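Local coordinates for beta-galactosidase (Bacillus circulans, PDB 4MAD), which probably hydrolyses terminal non-reducing beta-D-galactose residues from beta-D-galactosides, as a family 35 glycoside hydrolase built around a TIM barrel, at residues M38-T43 with A85-F90; L155-G160 with G194-F199; R354-V359 with G518-D523; A525-I530 with T558-A563. All blocks are in the same frame, centred on the assembly; numbering follows the deposited sequence.

Contact 1: residues M38-T43 with A85-F90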
# COMPACT_ATOMS: atom_id res chain seq x y z
N MET A 38 -8.42 2.37 -10.02
CA MET A 38 -8.54 1.14 -9.31
C MET A 38 -7.23 0.35 -9.42
O MET A 38 -6.73 0.18 -10.47
CB MET A 38 -9.68 0.30 -9.85
CG MET A 38 -9.78 -1.03 -9.23
SD MET A 38 -11.07 -2.10 -9.93
CE MET A 38 -10.70 -3.59 -9.06
N HIS A 39 -6.72 -0.11 -8.32
CA HIS A 39 -5.45 -0.81 -8.32
C HIS A 39 -5.64 -2.32 -8.24
O HIS A 39 -6.23 -2.80 -7.33
CB HIS A 39 -4.67 -0.40 -7.10
CG HIS A 39 -4.36 1.05 -7.05
ND1 HIS A 39 -4.45 1.88 -8.14
CD2 HIS A 39 -3.99 1.84 -6.01
CE1 HIS A 39 -4.13 3.10 -7.78
NE2 HIS A 39 -3.88 3.10 -6.49
N TYR A 40 -5.11 -3.05 -9.19
CA TYR A 40 -5.36 -4.47 -9.20
C TYR A 40 -4.92 -5.09 -7.88
O TYR A 40 -5.47 -6.04 -7.44
CB TYR A 40 -4.70 -5.18 -10.40
CG TYR A 40 -3.26 -4.91 -10.51
CD1 TYR A 40 -2.34 -5.82 -10.08
CD2 TYR A 40 -2.82 -3.78 -11.06
CE1 TYR A 40 -1.00 -5.55 -10.13
CE2 TYR A 40 -1.47 -3.50 -11.15
CZ TYR A 40 -0.55 -4.39 -10.66
OH TYR A 40 0.77 -4.13 -10.73
N PHE A 41 -3.90 -4.51 -7.29
CA PHE A 41 -3.20 -5.12 -6.16
C PHE A 41 -3.91 -4.89 -4.87
O PHE A 41 -3.48 -5.35 -3.86
CB PHE A 41 -1.76 -4.70 -6.09
CG PHE A 41 -1.51 -3.22 -6.28
CD1 PHE A 41 -1.48 -2.38 -5.20
CD2 PHE A 41 -1.29 -2.68 -7.52
CE1 PHE A 41 -1.18 -1.10 -5.36
CE2 PHE A 41 -1.03 -1.39 -7.66
CZ PHE A 41 -0.98 -0.60 -6.58
N ARG A 42 -5.01 -4.20 -4.96
CA ARG A 42 -5.79 -3.85 -3.79
C ARG A 42 -7.18 -4.53 -3.68
O ARG A 42 -7.87 -4.28 -2.77
CB ARG A 42 -5.89 -2.36 -3.67
CG ARG A 42 -4.64 -1.75 -3.10
CD ARG A 42 -4.62 -0.25 -3.10
NE ARG A 42 -3.78 0.31 -2.07
CZ ARG A 42 -2.94 1.33 -2.22
NH1 ARG A 42 -2.85 1.94 -3.36
NH2 ARG A 42 -2.25 1.75 -1.18
N THR A 43 -7.53 -5.40 -4.63
CA THR A 43 -8.76 -6.17 -4.57
C THR A 43 -8.47 -7.61 -4.99
O THR A 43 -7.72 -7.81 -5.85
CB THR A 43 -9.82 -5.51 -5.44
OG1 THR A 43 -10.17 -4.26 -4.88
CG2 THR A 43 -11.02 -6.41 -5.58
N ALA A 85 -1.46 -10.46 -8.38
CA ALA A 85 -0.47 -9.77 -9.18
C ALA A 85 -0.62 -9.95 -10.71
O ALA A 85 0.22 -9.53 -11.42
CB ALA A 85 0.88 -10.17 -8.78
N ASP A 86 -1.69 -10.59 -11.18
CA ASP A 86 -1.81 -10.87 -12.58
C ASP A 86 -2.37 -9.63 -13.23
O ASP A 86 -3.53 -9.52 -13.44
CB ASP A 86 -2.76 -12.02 -12.80
CG ASP A 86 -2.63 -12.64 -14.19
OD1 ASP A 86 -2.24 -11.99 -15.12
OD2 ASP A 86 -2.95 -13.77 -14.34
N ILE A 87 -1.52 -8.68 -13.52
CA ILE A 87 -1.92 -7.45 -14.15
C ILE A 87 -2.48 -7.69 -15.53
O ILE A 87 -3.42 -7.07 -15.93
CB ILE A 87 -0.81 -6.43 -14.11
CG1 ILE A 87 -1.31 -5.08 -14.51
CG2 ILE A 87 0.33 -6.85 -14.93
CD1 ILE A 87 -0.25 -4.10 -14.49
N VAL A 88 -1.96 -8.68 -16.21
CA VAL A 88 -2.53 -8.97 -17.49
C VAL A 88 -4.04 -9.35 -17.40
O VAL A 88 -4.84 -8.85 -18.14
CB VAL A 88 -1.71 -10.01 -18.19
CG1 VAL A 88 -2.35 -10.47 -19.44
CG2 VAL A 88 -0.37 -9.46 -18.50
N ARG A 89 -4.41 -10.18 -16.47
CA ARG A 89 -5.78 -10.57 -16.29
C ARG A 89 -6.62 -9.35 -15.94
O ARG A 89 -7.68 -9.20 -16.43
CB ARG A 89 -5.86 -11.60 -15.20
CG ARG A 89 -7.27 -12.07 -14.88
CD ARG A 89 -7.32 -12.97 -13.66
NE ARG A 89 -8.68 -13.16 -13.20
CZ ARG A 89 -9.03 -13.95 -12.21
NH1 ARG A 89 -8.12 -14.62 -11.55
NH2 ARG A 89 -10.31 -14.06 -11.91
N PHE A 90 -6.09 -8.49 -15.09
CA PHE A 90 -6.86 -7.36 -14.67
C PHE A 90 -7.18 -6.48 -15.85
O PHE A 90 -8.29 -6.12 -16.07
CB PHE A 90 -6.08 -6.57 -13.62
CG PHE A 90 -6.69 -5.24 -13.28
CD1 PHE A 90 -7.75 -5.15 -12.46
CD2 PHE A 90 -6.19 -4.09 -13.78
CE1 PHE A 90 -8.30 -3.96 -12.17
CE2 PHE A 90 -6.75 -2.90 -13.49
CZ PHE A 90 -7.78 -2.85 -12.69
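Two CH-pi contacts carry the meeting of Tyr40 with Ile87 and Phe90, and Tyr40 plays a different role in each. In one, Tyr40 offers its ring: Ile87 CG1 lies over the face, 4.0 Å from the centroid of the Tyr40 ring, while Ile87 CD1 reaches on to Tyr40 CE2 at 3.6 Å. The other face of that ring is covered by Phe41 CD2, and the tyrosine is thus held flat between neighbours. In the second, Tyr40 offers its methylene: Tyr40 CB sits over the Phe90 ring, 3.5 Å from Phe90 CG. The two rings themselves meet obliquely, with planes 44° apart. All this takes place where a TIM barrel joins strand to helix: residues 38-43 leave the end of barrel strand 34-38, and residues 85-90 run into helix 87-97, which packs outside the barrel. A Met-aromatic contact extends the apolar patch, Met38 SD lying at the edge of the Phe90 ring, 5.3 Å from its centroid; the extended chain of Met38, with CG anti to the backbone N (chi1 175°), also brings CE to 3.9 Å from Phe90 CE1. Polar links lie at the margins. Tyr40 OH is hydrogen-bonded to His72 NE2 and Ala68 N, which fix the far end of the ring. Asp86 is the N-cap of helix 87-97, its OD1 accepting from Arg89 N at 3.1 Å from above the carboxylate plane.

Contact 2: residues L155-G160 with G194-F199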
# COMPACT_ATOMS: atom_id res chain seq x y z
N LEU A 155 -1.03 -5.79 -24.83
CA LEU A 155 -2.18 -5.03 -24.35
C LEU A 155 -2.25 -3.57 -24.76
O LEU A 155 -3.23 -2.90 -24.53
CB LEU A 155 -2.35 -5.20 -22.85
CG LEU A 155 -2.59 -6.60 -22.32
CD1 LEU A 155 -2.40 -6.58 -20.86
CD2 LEU A 155 -3.96 -7.12 -22.73
N LEU A 156 -1.21 -3.12 -25.42
CA LEU A 156 -1.14 -1.80 -25.96
C LEU A 156 -2.15 -1.57 -27.07
O LEU A 156 -2.43 -2.41 -27.85
CB LEU A 156 0.27 -1.48 -26.41
CG LEU A 156 1.37 -1.60 -25.39
CD1 LEU A 156 2.69 -1.59 -26.06
CD2 LEU A 156 1.31 -0.51 -24.34
N SER A 157 -2.69 -0.37 -27.13
CA SER A 157 -3.64 -0.06 -28.14
C SER A 157 -3.04 -0.25 -29.53
O SER A 157 -3.69 -0.67 -30.43
CB SER A 157 -4.20 1.32 -27.99
OG SER A 157 -3.23 2.29 -28.16
N SER A 158 -1.75 0.01 -29.64
CA SER A 158 -1.02 -0.14 -30.88
C SER A 158 -0.93 -1.59 -31.33
O SER A 158 -0.52 -1.89 -32.41
CB SER A 158 0.34 0.53 -30.86
OG SER A 158 1.17 0.01 -29.91
N ASN A 159 -1.30 -2.48 -30.45
CA ASN A 159 -1.39 -3.87 -30.71
C ASN A 159 -2.80 -4.41 -30.58
O ASN A 159 -3.00 -5.57 -30.53
CB ASN A 159 -0.43 -4.63 -29.81
CG ASN A 159 0.97 -4.35 -30.14
OD1 ASN A 159 1.29 -4.03 -31.24
ND2 ASN A 159 1.81 -4.42 -29.18
N GLY A 160 -3.77 -3.52 -30.53
CA GLY A 160 -5.15 -3.89 -30.41
C GLY A 160 -5.74 -4.02 -29.03
O GLY A 160 -6.87 -4.38 -28.91
N GLY A 194 4.52 1.40 -28.00
CA GLY A 194 4.21 1.81 -29.35
C GLY A 194 4.02 3.30 -29.40
O GLY A 194 4.75 4.04 -28.82
N ASN A 195 2.97 3.73 -30.05
CA ASN A 195 2.65 5.13 -30.16
C ASN A 195 1.66 5.63 -29.13
O ASN A 195 1.04 6.58 -29.34
CB ASN A 195 2.17 5.50 -31.56
CG ASN A 195 0.97 4.75 -31.95
OD1 ASN A 195 0.32 4.16 -31.16
ND2 ASN A 195 0.66 4.79 -33.21
N GLU A 196 1.54 4.95 -28.02
CA GLU A 196 0.62 5.35 -26.99
C GLU A 196 1.02 6.69 -26.41
O GLU A 196 2.13 7.05 -26.48
CB GLU A 196 0.57 4.30 -25.89
CG GLU A 196 -0.10 3.01 -26.25
CD GLU A 196 0.68 2.14 -27.18
OE1 GLU A 196 1.88 2.10 -27.12
OE2 GLU A 196 0.06 1.50 -27.99
N LEU A 197 0.05 7.43 -25.92
CA LEU A 197 0.34 8.72 -25.35
C LEU A 197 1.09 8.58 -24.01
O LEU A 197 0.66 7.88 -23.17
CB LEU A 197 -0.95 9.52 -25.16
CG LEU A 197 -0.75 10.86 -24.49
CD1 LEU A 197 0.16 11.76 -25.18
CD2 LEU A 197 -1.98 11.52 -24.22
N LEU A 198 2.20 9.27 -23.88
CA LEU A 198 2.99 9.31 -22.66
C LEU A 198 2.78 10.62 -21.94
O LEU A 198 2.68 11.61 -22.55
CB LEU A 198 4.47 9.19 -22.97
CG LEU A 198 4.97 7.91 -23.62
CD1 LEU A 198 6.48 7.79 -23.60
CD2 LEU A 198 4.36 6.74 -23.03
N PHE A 199 2.69 10.61 -20.64
CA PHE A 199 2.38 11.83 -19.97
C PHE A 199 2.96 11.80 -18.58
O PHE A 199 3.26 10.78 -18.14
CB PHE A 199 0.87 12.04 -19.92
CG PHE A 199 0.17 11.04 -19.09
CD1 PHE A 199 0.01 11.22 -17.76
CD2 PHE A 199 -0.33 9.88 -19.64
CE1 PHE A 199 -0.62 10.27 -17.01
CE2 PHE A 199 -0.99 8.96 -18.88
CZ PHE A 199 -1.11 9.14 -17.59
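The backbones of residues 155-160 and 194-199 come closest at Ser158 and Gly194, whose CA atoms are 5.8 Å apart, as two loops meet at the N-terminal ends of neighbouring TIM-barrel strands. Each is a helix-to-strand connection of the beta/alpha repeat: the first leads from helix 135-152 into strand 163-167, the second from helix 179-192 into strand 197-202. Glu196 spans the gap. Its chain is bent by the turn about CB-CG (chi2 73°), and the two oxygens then serve different loops. OE1 turns back to its own segment and accepts from Gly194 N at 2.9 Å, whereas OE2 crosses to Ser158. There it takes two firm bonds, from the backbone and the hydroxyl of that one residue; Ser158 N to Glu196 OE2 measures 2.9 Å and meets the oxygen nearly along its C-O axis. Leu156 lies across the acid at about a right angle, its CB 3.4 Å from Glu196 OE2, and gives the buried carboxylate an apolar flank. At the more exposed margin, Asn195 OD1 approaches Ser158 CB and has no polar partner in the model. The shortest link is from Ser158 OG, which reaches the syn lone pair of Glu196 OE2 at 2.7 Å.

Contact 3: residues R354-V359 with G518-D523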
# COMPACT_ATOMS: atom_id res chain seq x y z
N ARG A 354 -22.21 -11.29 5.45
CA ARG A 354 -22.77 -12.08 6.53
C ARG A 354 -22.04 -11.86 7.83
O ARG A 354 -20.88 -11.53 7.81
CB ARG A 354 -22.74 -13.55 6.18
CG ARG A 354 -23.57 -13.88 4.99
CD ARG A 354 -25.01 -13.66 5.29
NE ARG A 354 -25.89 -14.08 4.22
CZ ARG A 354 -26.45 -13.25 3.38
NH1 ARG A 354 -26.24 -11.99 3.50
NH2 ARG A 354 -27.21 -13.70 2.41
N LEU A 355 -22.72 -12.00 8.94
CA LEU A 355 -22.06 -12.14 10.22
C LEU A 355 -21.80 -13.61 10.41
O LEU A 355 -22.58 -14.40 10.00
CB LEU A 355 -22.92 -11.76 11.39
CG LEU A 355 -23.63 -10.48 11.63
CD1 LEU A 355 -24.90 -10.53 10.98
CD2 LEU A 355 -23.81 -10.29 13.04
N PHE A 356 -20.71 -13.96 11.04
CA PHE A 356 -20.45 -15.33 11.38
C PHE A 356 -20.30 -15.58 12.87
O PHE A 356 -20.11 -16.67 13.26
CB PHE A 356 -19.26 -15.87 10.62
CG PHE A 356 -19.51 -16.10 9.15
CD1 PHE A 356 -20.05 -17.27 8.70
CD2 PHE A 356 -19.11 -15.20 8.23
CE1 PHE A 356 -20.23 -17.48 7.40
CE2 PHE A 356 -19.29 -15.41 6.92
CZ PHE A 356 -19.84 -16.54 6.50
N GLY A 357 -20.38 -14.54 13.66
CA GLY A 357 -20.46 -14.66 15.07
C GLY A 357 -19.12 -14.88 15.75
O GLY A 357 -18.12 -14.71 15.14
N LYS A 358 -19.15 -15.26 17.00
CA LYS A 358 -17.94 -15.42 17.74
C LYS A 358 -17.12 -16.66 17.42
O LYS A 358 -17.63 -17.71 17.36
CB LYS A 358 -18.20 -15.36 19.22
CG LYS A 358 -17.20 -16.10 19.98
CD LYS A 358 -17.11 -15.66 21.39
CE LYS A 358 -18.18 -14.68 21.82
NZ LYS A 358 -18.36 -14.79 23.28
N VAL A 359 -15.82 -16.48 17.28
CA VAL A 359 -14.83 -17.56 17.22
C VAL A 359 -13.91 -17.56 18.44
O VAL A 359 -13.21 -16.61 18.69
CB VAL A 359 -13.93 -17.46 16.00
CG1 VAL A 359 -12.85 -18.45 16.03
CG2 VAL A 359 -14.68 -17.53 14.78
N GLY A 518 -8.07 -20.33 16.16
CA GLY A 518 -9.46 -20.64 16.26
C GLY A 518 -10.04 -21.18 14.96
O GLY A 518 -9.45 -21.05 13.95
N ILE A 519 -11.22 -21.77 15.03
CA ILE A 519 -11.88 -22.31 13.87
C ILE A 519 -13.23 -21.62 13.62
O ILE A 519 -14.00 -21.51 14.50
CB ILE A 519 -12.12 -23.81 14.06
CG1 ILE A 519 -10.81 -24.51 14.34
CG2 ILE A 519 -12.68 -24.40 12.86
CD1 ILE A 519 -10.06 -24.74 13.16
N LEU A 520 -13.47 -21.19 12.39
CA LEU A 520 -14.72 -20.61 11.99
C LEU A 520 -15.38 -21.62 11.10
O LEU A 520 -14.82 -22.06 10.18
CB LEU A 520 -14.49 -19.37 11.20
CG LEU A 520 -15.71 -18.69 10.58
CD1 LEU A 520 -16.64 -18.35 11.59
CD2 LEU A 520 -15.38 -17.52 9.77
N THR A 521 -16.62 -21.95 11.44
CA THR A 521 -17.40 -22.85 10.64
C THR A 521 -18.38 -22.06 9.81
O THR A 521 -19.10 -21.28 10.33
CB THR A 521 -18.16 -23.85 11.50
OG1 THR A 521 -17.25 -24.61 12.26
CG2 THR A 521 -18.85 -24.79 10.61
N VAL A 522 -18.35 -22.31 8.52
CA VAL A 522 -19.02 -21.53 7.54
C VAL A 522 -19.92 -22.44 6.71
O VAL A 522 -19.44 -23.39 6.17
CB VAL A 522 -17.97 -20.89 6.65
CG1 VAL A 522 -18.48 -20.52 5.33
CG2 VAL A 522 -17.28 -19.76 7.38
N ASP A 523 -21.20 -22.12 6.69
CA ASP A 523 -22.14 -22.78 5.84
C ASP A 523 -21.95 -22.48 4.36
O ASP A 523 -21.90 -23.36 3.56
CB ASP A 523 -23.59 -22.47 6.29
CG ASP A 523 -23.79 -21.03 6.87
OD1 ASP A 523 -23.08 -20.10 6.50
OD2 ASP A 523 -24.70 -20.85 7.70
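Val359 and Phe356 pack against one leucine, Leu520, in the tight part of the contact. The terminal CD1 of Leu520 fits between them, 3.8 Å from Val359 CG2 and 3.7 Å from Phe356 CB: chi1 of 174° sets CG anti to the backbone N, and chi2 of 58° then turns CD1 toward both residues. Val359 CG1, its other branch, rests against the opposing backbone, 3.6 Å from Ile519 O and 4.0 Å from the bare CA of Gly518. The Phe356 ring belongs to the same packing, crossing buried Val522 obliquely with CE1 3.7 Å from Val522 CG2. Toward the surface the fit slackens. Exposed Asp523 comes no closer than 4.0 Å, OD1 to Phe356 CE1, and Ile519 and Thr521 direct their side chains to the exposed side. Strands 357-366 and 514-522 are antiparallel neighbours in an eight-stranded sheet, yet here the axes of segments 357-359 and 518-522 come no closer than 7.4 Å, and side chains make the contact. Phe356 and Gly357 form a classic beta bulge opposite Phe587 of strand 584-588, which flanks strand 357-366, while strand 569-577 borders strand 514-522 on its other side.

Contact 4: residues A525-I530 with T558-A563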
# COMPACT_ATOMS: atom_id res chain seq x y z
N ALA A 525 -19.56 -19.47 2.06
CA ALA A 525 -18.67 -18.33 2.13
C ALA A 525 -19.36 -17.02 1.72
O ALA A 525 -20.08 -17.00 0.78
CB ALA A 525 -17.54 -18.56 1.30
N ALA A 526 -19.13 -15.95 2.46
CA ALA A 526 -19.68 -14.66 2.10
C ALA A 526 -18.73 -13.59 2.64
O ALA A 526 -17.97 -13.89 3.49
CB ALA A 526 -20.98 -14.48 2.69
N ASP A 527 -18.79 -12.37 2.15
CA ASP A 527 -17.91 -11.34 2.65
C ASP A 527 -18.25 -11.09 4.09
O ASP A 527 -19.32 -11.24 4.48
CB ASP A 527 -18.06 -10.03 1.89
CG ASP A 527 -17.45 -10.05 0.52
OD1 ASP A 527 -16.78 -10.98 0.14
OD2 ASP A 527 -17.70 -9.10 -0.18
N THR A 528 -17.26 -10.74 4.87
CA THR A 528 -17.44 -10.52 6.27
C THR A 528 -16.34 -9.65 6.85
O THR A 528 -15.42 -9.35 6.18
CB THR A 528 -17.57 -11.84 7.07
OG1 THR A 528 -17.97 -11.59 8.40
CG2 THR A 528 -16.28 -12.56 7.09
N PHE A 529 -16.51 -9.26 8.10
CA PHE A 529 -15.56 -8.39 8.76
C PHE A 529 -15.26 -8.87 10.16
O PHE A 529 -16.13 -9.23 10.86
CB PHE A 529 -16.07 -6.98 8.79
CG PHE A 529 -16.56 -6.47 7.46
CD1 PHE A 529 -15.77 -5.68 6.66
CD2 PHE A 529 -17.83 -6.76 7.00
CE1 PHE A 529 -16.20 -5.23 5.49
CE2 PHE A 529 -18.25 -6.27 5.81
CZ PHE A 529 -17.41 -5.53 5.06
N ILE A 530 -13.99 -8.84 10.53
CA ILE A 530 -13.58 -9.21 11.86
C ILE A 530 -13.46 -8.00 12.78
O ILE A 530 -12.71 -7.13 12.53
CB ILE A 530 -12.22 -9.94 11.85
CG1 ILE A 530 -12.23 -11.14 10.94
CG2 ILE A 530 -11.89 -10.40 13.20
CD1 ILE A 530 -10.95 -11.92 10.93
N THR A 558 -12.18 -2.88 12.23
CA THR A 558 -12.53 -4.16 11.63
C THR A 558 -11.61 -4.44 10.48
O THR A 558 -11.11 -3.53 9.91
CB THR A 558 -13.93 -4.19 11.04
OG1 THR A 558 -14.13 -3.06 10.21
CG2 THR A 558 -14.95 -4.20 12.09
N LEU A 559 -11.41 -5.70 10.18
CA LEU A 559 -10.68 -6.13 9.02
C LEU A 559 -11.63 -6.84 8.06
O LEU A 559 -12.25 -7.73 8.44
CB LEU A 559 -9.52 -7.09 9.36
CG LEU A 559 -8.23 -6.54 9.95
CD1 LEU A 559 -7.22 -7.58 10.41
CD2 LEU A 559 -7.63 -5.53 9.09
N TYR A 560 -11.62 -6.43 6.81
CA TYR A 560 -12.41 -7.03 5.77
C TYR A 560 -11.85 -8.37 5.40
O TYR A 560 -10.72 -8.51 5.16
CB TYR A 560 -12.49 -6.09 4.57
CG TYR A 560 -12.94 -6.60 3.23
CD1 TYR A 560 -14.14 -7.20 3.04
CD2 TYR A 560 -12.16 -6.40 2.15
CE1 TYR A 560 -14.51 -7.61 1.85
CE2 TYR A 560 -12.51 -6.82 0.94
CZ TYR A 560 -13.71 -7.42 0.79
OH TYR A 560 -14.05 -7.84 -0.43
N VAL A 561 -12.75 -9.33 5.34
CA VAL A 561 -12.49 -10.64 4.87
C VAL A 561 -13.25 -10.93 3.57
O VAL A 561 -14.39 -11.19 3.60
CB VAL A 561 -12.95 -11.66 5.90
CG1 VAL A 561 -12.58 -13.02 5.48
CG2 VAL A 561 -12.47 -11.34 7.24
N PRO A 562 -12.59 -10.91 2.45
CA PRO A 562 -13.22 -11.27 1.20
C PRO A 562 -13.67 -12.73 1.20
O PRO A 562 -12.98 -13.57 1.66
CB PRO A 562 -12.10 -11.09 0.18
CG PRO A 562 -11.17 -10.23 0.80
CD PRO A 562 -11.21 -10.49 2.23
N ALA A 563 -14.79 -13.02 0.57
CA ALA A 563 -15.30 -14.36 0.61
C ALA A 563 -14.30 -15.40 0.09
O ALA A 563 -14.27 -16.49 0.60
CB ALA A 563 -16.54 -14.45 -0.14
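Ile530, Val561 and Thr528 make an apolar patch on one face of a two-strand pairing. Ile530 CG1 meets Val561 CG2 at 3.7 Å, and on the other flank of the valine Thr528 CG2 lies 3.6 Å from Val561 CB, the threonine and valine side chains running side by side. Leu547 of strand 545-551 packs over Ile530, Leu559 and Val561 from across this face. The opposite face carries the aromatic pair: the rings of Phe529 and Tyr560 meet obliquely, 5.7 Å between centroids and planes 36° apart. Tyr560 CG is anti to the backbone N (chi1 164°), which brings CD1 against Phe529 CE1 and the ring edge to Asp527. Between the faces runs the backbone ladder. Thr528 with Val561 and Ile530 with Leu559 are hydrogen-bonded antiparallel pairs, each with two bonds, such as Val561 N to Thr528 O at 2.8 Å; Phe529 with Tyr560 is the non-hydrogen-bonded pair between them, where Phe529 CA approaches Leu559 O in a CA-H...O contact. Past the last pair, the polar edge belongs to Asp527. Its OD1 accepts from Ala563 N at 2.9 Å, with 145° at the hydrogen, and also bonds Tyr47 OH, while OD2 forms a salt bridge with Lys353. The carboxylate stands perpendicular to the Tyr560 ring. Buried and held by three partners, this acid probably stays ionised. Strand 558-561 is an outermost strand of the antiparallel sheet within this chain, and the pairing is that of a sheet edge in the beta-rich galactose-binding domain of family 35 enzymes.

Along the chain the four contacts follow in series, each closing before the next opens. Contacts 1 and 2, centres 19 Å apart, hold loops at strand ends of the family 35 TIM barrel; they touch where Val88 CG1 of helix 87-97 packs on Leu155 CD1 at 4.1 Å. Contacts 3 and 4, 10 Å apart between centres, share one antiparallel sheet, in which strand 584-588 stands between 357-366 and 528-531. Probable hydrogen bonds tie them directly, Thr528 OG1 to Arg354 O and Arg354 N to Asp527 O, both 3.0 Å. Contacts 1 and 4 approach to about 6 Å between nearest atoms, so the beta domain lies close against the barrel, whereas the centres of contacts 2 and 3 are 48 Å apart.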